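Local coordinates for protein EDTA monooxygenase (EDTA-degrading bacterium BNC1, PDB 5DQP) that probably acts as a flavin-dependent monooxygenase in the bacterial breakdown of EDTA, at residues A[159-167]-A[178-186]. Residues are numbered along the deposited sequence; the frame is centred on the assembly and turned at random.
Sequences GLWNSWKFP and PFGEVMPIN
The indole of Trp-164 has the backbone oxygens of Phe-179 and Glu-181 at its edge, near the ring plane, while Phe-166 CB lies over one face, toward the rim. Trp-164 NE1 donates to Phe-179 O at 2.8 Å, the acceptor only 1° out of the ring plane and the donor on a carbonyl lone pair, which fixes the ring's rotation. With CG anti to the backbone N (chi1 -177°), the indole reaches Val-182 CG2 through CD1 at 3.5 Å; its benzo ring and Phe-179 are nearly parallel (27°) but displaced. Replacing the indole by an alanine side chain is likely to leave Phe-179 O without its N-H donor and open a gap beside Val-182. Pro-167 CD sits over the Phe-166 ring, toward its rim. Lys-165 and Glu-181 form an antiparallel hydrogen-bonded pair (N to O 2.7 Å, Glu-181 N to Lys-165 O 3.0 Å); beyond it Met-183 N donates to Ser-163 O. Lys-165 NZ and Glu-181 OE2, 4.1 Å apart, make no salt bridge. Ile-185 CD1 packs on Leu-160 CD2 at 3.8 Å. This two-stranded excursion from the TIM-barrel fold begins a short turn after helix 143-161, its strands joined by a long loop, and carries Trp-164 and Val-182 against Leu-61 and Pro-63 of the second subunit.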
ATOM      1  N   GLY A 159     -16.317  -3.040  11.715  1.00 22.18           N
ATOM      2  CA  GLY A 159     -17.491  -3.615  11.080  1.00 21.53           C
ATOM      3  C   GLY A 159     -17.191  -4.219   9.720  1.00 22.85           C
ATOM      4  O   GLY A 159     -17.657  -5.315   9.406  1.00 22.05           O
ATOM      5  N   LEU A 160     -16.384  -3.530   8.906  1.00 20.76           N
ATOM      6  CA  LEU A 160     -16.008  -4.063   7.596  1.00 18.13           C
ATOM      7  C   LEU A 160     -15.169  -5.324   7.718  1.00 19.22           C
ATOM      8  O   LEU A 160     -15.378  -6.296   6.981  1.00 19.22           O
ATOM      9  CB  LEU A 160     -15.257  -3.004   6.786  1.00 16.47           C
ATOM     10  CG  LEU A 160     -16.192  -1.898   6.307  1.00 20.09           C
ATOM     11  CD1 LEU A 160     -15.434  -0.753   5.649  1.00 19.84           C
ATOM     12  CD2 LEU A 160     -17.223  -2.493   5.331  1.00 19.82           C
ATOM     13  N   TRP A 161     -14.175  -5.313   8.601  1.00 19.79           N
ATOM     14  CA  TRP A 161     -13.362  -6.508   8.776  1.00 23.02           C
ATOM     15  C   TRP A 161     -14.217  -7.731   9.098  1.00 24.71           C
ATOM     16  O   TRP A 161     -13.922  -8.836   8.635  1.00 23.71           O
ATOM     17  CB  TRP A 161     -12.310  -6.269   9.855  1.00 19.64           C
ATOM     18  CG  TRP A 161     -11.187  -5.401   9.365  1.00 17.61           C
ATOM     19  CD1 TRP A 161     -10.812  -5.187   8.061  1.00 19.11           C
ATOM     20  CD2 TRP A 161     -10.325  -4.594  10.167  1.00 17.49           C
ATOM     21  NE1 TRP A 161      -9.743  -4.309   8.009  1.00 17.66           N
ATOM     22  CE2 TRP A 161      -9.436  -3.923   9.289  1.00 19.37           C
ATOM     23  CE3 TRP A 161     -10.219  -4.368  11.541  1.00 21.07           C
ATOM     24  CZ2 TRP A 161      -8.446  -3.063   9.748  1.00 17.88           C
ATOM     25  CZ3 TRP A 161      -9.245  -3.506  11.993  1.00 19.92           C
ATOM     26  CH2 TRP A 161      -8.365  -2.872  11.099  1.00 18.96           C
ATOM     27  N   ASN A 162     -15.298  -7.556   9.861  1.00 21.04           N
ATOM     28  CA  ASN A 162     -16.090  -8.706  10.277  1.00 21.91           C
ATOM     29  C   ASN A 162     -17.174  -9.077   9.301  1.00 20.25           C
ATOM     30  O   ASN A 162     -17.862 -10.067   9.544  1.00 25.49           O
ATOM     31  CB  ASN A 162     -16.716  -8.462  11.648  1.00 27.56           C
ATOM     32  CG  ASN A 162     -15.685  -8.473  12.738  1.00 27.32           C
ATOM     33  OD1 ASN A 162     -14.685  -9.180  12.642  1.00 28.29           O
ATOM     34  ND2 ASN A 162     -15.901  -7.676  13.768  1.00 27.64           N
ATOM     35  N   SER A 163     -17.347  -8.317   8.211  1.00 24.67           N
ATOM     36  CA  SER A 163     -18.516  -8.459   7.354  1.00 24.09           C
ATOM     37  C   SER A 163     -18.401  -9.596   6.340  1.00 27.42           C
ATOM     38  O   SER A 163     -19.407  -9.908   5.687  1.00 26.94           O
ATOM     39  CB  SER A 163     -18.800  -7.143   6.611  1.00 19.08           C
ATOM     40  OG  SER A 163     -17.810  -6.895   5.612  1.00 25.41           O
ATOM     41  N   TRP A 164     -17.218 -10.204   6.167  1.00 25.20           N
ATOM     42  CA  TRP A 164     -17.061 -11.365   5.288  1.00 21.60           C
ATOM     43  C   TRP A 164     -16.243 -12.406   6.032  1.00 24.75           C
ATOM     44  O   TRP A 164     -15.027 -12.257   6.168  1.00 27.35           O
ATOM     45  CB  TRP A 164     -16.393 -11.009   3.965  1.00 23.94           C
ATOM     46  CG  TRP A 164     -16.303 -12.196   3.017  1.00 19.56           C
ATOM     47  CD1 TRP A 164     -16.983 -13.395   3.109  1.00 25.49           C
ATOM     48  CD2 TRP A 164     -15.497 -12.293   1.848  1.00 19.71           C
ATOM     49  NE1 TRP A 164     -16.656 -14.219   2.052  1.00 20.69           N
ATOM     50  CE2 TRP A 164     -15.758 -13.560   1.257  1.00 23.93           C
ATOM     51  CE3 TRP A 164     -14.617 -11.424   1.206  1.00 19.80           C
ATOM     52  CZ2 TRP A 164     -15.123 -13.979   0.097  1.00 20.64           C
ATOM     53  CZ3 TRP A 164     -14.002 -11.842   0.048  1.00 21.88           C
ATOM     54  CH2 TRP A 164     -14.260 -13.102  -0.496  1.00 21.22           C
ATOM     55  N   LYS A 165     -16.909 -13.457   6.504  1.00 24.53           N
ATOM     56  CA  LYS A 165     -16.249 -14.577   7.161  1.00 28.76           C
ATOM     57  C   LYS A 165     -16.261 -15.746   6.175  1.00 28.75           C
ATOM     58  O   LYS A 165     -17.240 -16.478   6.073  1.00 26.55           O
ATOM     59  CB  LYS A 165     -16.938 -14.910   8.474  1.00 28.59           C
ATOM     60  CG  LYS A 165     -16.795 -13.791   9.520  1.00 30.23           C
ATOM     61  CD  LYS A 165     -17.605 -14.066  10.790  1.00 32.05           C
ATOM     62  CE  LYS A 165     -17.578 -12.842  11.702  1.00 33.94           C
ATOM     63  NZ  LYS A 165     -18.302 -13.053  12.986  1.00 40.73           N
ATOM     64  N   PHE A 166     -15.168 -15.871   5.419  1.00 26.60           N
ATOM     65  CA  PHE A 166     -15.016 -16.933   4.431  1.00 26.23           C
ATOM     66  C   PHE A 166     -14.740 -18.263   5.140  1.00 24.41           C
ATOM     67  O   PHE A 166     -14.053 -18.290   6.159  1.00 26.85           O
ATOM     68  CB  PHE A 166     -13.865 -16.571   3.478  1.00 21.76           C
ATOM     69  CG  PHE A 166     -13.547 -17.613   2.436  1.00 22.02           C
ATOM     70  CD1 PHE A 166     -14.265 -17.671   1.253  1.00 16.68           C
ATOM     71  CD2 PHE A 166     -12.546 -18.542   2.658  1.00 21.03           C
ATOM     72  CE1 PHE A 166     -13.987 -18.639   0.305  1.00 21.19           C
ATOM     73  CE2 PHE A 166     -12.259 -19.510   1.714  1.00 21.19           C
ATOM     74  CZ  PHE A 166     -12.983 -19.554   0.524  1.00 19.77           C
ATOM     75  N   PRO A 167     -15.331 -19.482   4.597  1.00 24.03           N
ATOM     76  CA  PRO A 167     -15.182 -20.789   5.302  1.00 33.21           C
ATOM     77  C   PRO A 167     -13.866 -21.523   5.032  1.00 23.03           C
ATOM     78  O   PRO A 167     -13.751 -22.446   4.229  1.00 24.13           O
ATOM     79  CB  PRO A 167     -16.396 -21.575   4.802  1.00 28.48           C
ATOM     80  CG  PRO A 167     -16.738 -20.992   3.470  1.00 20.23           C
ATOM     81  CD  PRO A 167     -16.190 -19.578   3.407  1.00 24.22           C
ATOM     82  N   PRO A 178     -20.288 -21.317  -0.530  1.00 23.50           N
ATOM     83  CA  PRO A 178     -18.825 -21.246  -0.515  1.00 25.73           C
ATOM     84  C   PRO A 178     -18.277 -19.886  -0.076  1.00 24.89           C
ATOM     85  O   PRO A 178     -17.088 -19.817   0.261  1.00 25.68           O
ATOM     86  CB  PRO A 178     -18.444 -21.572  -1.963  1.00 24.23           C
ATOM     87  CG  PRO A 178     -19.616 -21.022  -2.762  1.00 29.13           C
ATOM     88  CD  PRO A 178     -20.843 -21.239  -1.897  1.00 23.08           C
ATOM     89  N   PHE A 179     -19.083 -18.813  -0.084  1.00 21.47           N
ATOM     90  CA  PHE A 179     -18.630 -17.529   0.446  1.00 22.31           C
ATOM     91  C   PHE A 179     -18.720 -17.447   1.964  1.00 26.06           C
ATOM     92  O   PHE A 179     -18.149 -16.520   2.546  1.00 25.53           O
ATOM     93  CB  PHE A 179     -19.422 -16.366  -0.162  1.00 21.18           C
ATOM     94  CG  PHE A 179     -18.951 -15.944  -1.541  1.00 26.22           C
ATOM     95  CD1 PHE A 179     -19.295 -16.684  -2.663  1.00 30.22           C
ATOM     96  CD2 PHE A 179     -18.198 -14.790  -1.716  1.00 27.60           C
ATOM     97  CE1 PHE A 179     -18.876 -16.297  -3.921  1.00 28.24           C
ATOM     98  CE2 PHE A 179     -17.779 -14.387  -2.984  1.00 29.92           C
ATOM     99  CZ  PHE A 179     -18.112 -15.136  -4.083  1.00 27.52           C
ATOM    100  N   GLY A 180     -19.413 -18.380   2.623  1.00 24.56           N
ATOM    101  CA  GLY A 180     -19.521 -18.315   4.070  1.00 25.42           C
ATOM    102  C   GLY A 180     -20.491 -17.227   4.516  1.00 35.90           C
ATOM    103  O   GLY A 180     -21.509 -16.963   3.873  1.00 31.61           O
ATOM    104  N   GLU A 181     -20.169 -16.576   5.633  1.00 30.24           N
ATOM    105  CA  GLU A 181     -21.041 -15.570   6.235  1.00 32.66           C
ATOM    106  C   GLU A 181     -20.673 -14.191   5.696  1.00 29.27           C
ATOM    107  O   GLU A 181     -19.582 -13.672   5.961  1.00 27.68           O
ATOM    108  CB  GLU A 181     -20.946 -15.610   7.762  1.00 37.16           C
ATOM    109  CG  GLU A 181     -21.700 -14.462   8.448  1.00 59.61           C
ATOM    110  CD  GLU A 181     -21.403 -14.338   9.944  1.00 70.11           C
ATOM    111  OE1 GLU A 181     -21.001 -15.350  10.562  1.00 80.70           O
ATOM    112  OE2 GLU A 181     -21.567 -13.223  10.500  1.00 73.79           O
ATOM    113  N   VAL A 182     -21.601 -13.591   4.963  1.00 28.69           N
ATOM    114  CA  VAL A 182     -21.430 -12.286   4.338  1.00 29.11           C
ATOM    115  C   VAL A 182     -22.553 -11.403   4.848  1.00 36.56           C
ATOM    116  O   VAL A 182     -23.730 -11.727   4.663  1.00 35.16           O
ATOM    117  CB  VAL A 182     -21.474 -12.396   2.807  1.00 29.92           C
ATOM    118  CG1 VAL A 182     -21.434 -11.024   2.150  1.00 31.28           C
ATOM    119  CG2 VAL A 182     -20.348 -13.281   2.323  1.00 28.52           C
ATOM    120  N   MET A 183     -22.205 -10.312   5.497  1.00 34.28           N
ATOM    121  CA  MET A 183     -23.268  -9.453   5.996  1.00 36.12           C
ATOM    122  C   MET A 183     -22.868  -7.988   5.881  1.00 34.92           C
ATOM    123  O   MET A 183     -21.863  -7.573   6.481  1.00 29.75           O
ATOM    124  CB  MET A 183     -23.596  -9.803   7.447  1.00 43.17           C
ATOM    125  CG  MET A 183     -24.832  -9.091   7.982  1.00 52.82           C
ATOM    126  SD  MET A 183     -24.904  -9.126   9.781  1.00120.99           S
ATOM    127  CE  MET A 183     -26.292  -8.033  10.107  1.00 86.64           C
ATOM    128  N   PRO A 184     -23.637  -7.176   5.146  1.00 34.67           N
ATOM    129  CA  PRO A 184     -23.337  -5.744   5.074  1.00 29.18           C
ATOM    130  C   PRO A 184     -23.440  -5.095   6.443  1.00 31.52           C
ATOM    131  O   PRO A 184     -24.054  -5.630   7.366  1.00 29.82           O
ATOM    132  CB  PRO A 184     -24.404  -5.206   4.125  1.00 30.00           C
ATOM    133  CG  PRO A 184     -25.532  -6.176   4.267  1.00 37.16           C
ATOM    134  CD  PRO A 184     -24.900  -7.506   4.459  1.00 32.11           C
ATOM    135  N   ILE A 185     -22.793  -3.939   6.588  1.00 30.55           N
ATOM    136  CA  ILE A 185     -22.882  -3.205   7.848  1.00 32.88           C
ATOM    137  C   ILE A 185     -23.945  -2.115   7.801  1.00 26.53           C
ATOM    138  O   ILE A 185     -24.460  -1.733   8.859  1.00 27.27           O
ATOM    139  CB  ILE A 185     -21.529  -2.590   8.277  1.00 29.53           C
ATOM    140  CG1 ILE A 185     -21.072  -1.535   7.265  1.00 27.30           C
ATOM    141  CG2 ILE A 185     -20.489  -3.682   8.493  1.00 25.16           C
ATOM    142  CD1 ILE A 185     -19.765  -0.803   7.642  1.00 27.77           C
ATOM    143  N   ASN A 186     -24.291  -1.613   6.624  1.00 29.01           N
ATOM    144  CA  ASN A 186     -25.281  -0.545   6.485  1.00 29.76           C
ATOM    145  C   ASN A 186     -25.069   0.513   7.552  1.00 30.77           C
ATOM    146  O   ASN A 186     -25.976   0.885   8.288  1.00 32.26           O
ATOM    147  CB  ASN A 186     -26.714  -1.083   6.529  1.00 24.51           C
ATOM    148  CG  ASN A 186     -27.012  -2.050   5.389  1.00 31.71           C
ATOM    149  OD1 ASN A 186     -26.438  -1.942   4.299  1.00 35.41           O
ATOM    150  ND2 ASN A 186     -27.904  -3.000   5.633  1.00 30.80           N
TER
HETATM  151  O   HOH W   1     -20.101 -11.669   8.644  1.00 35.38           O
HETATM  152  O   HOH W   2     -20.987 -11.253  11.942  1.00 50.31           O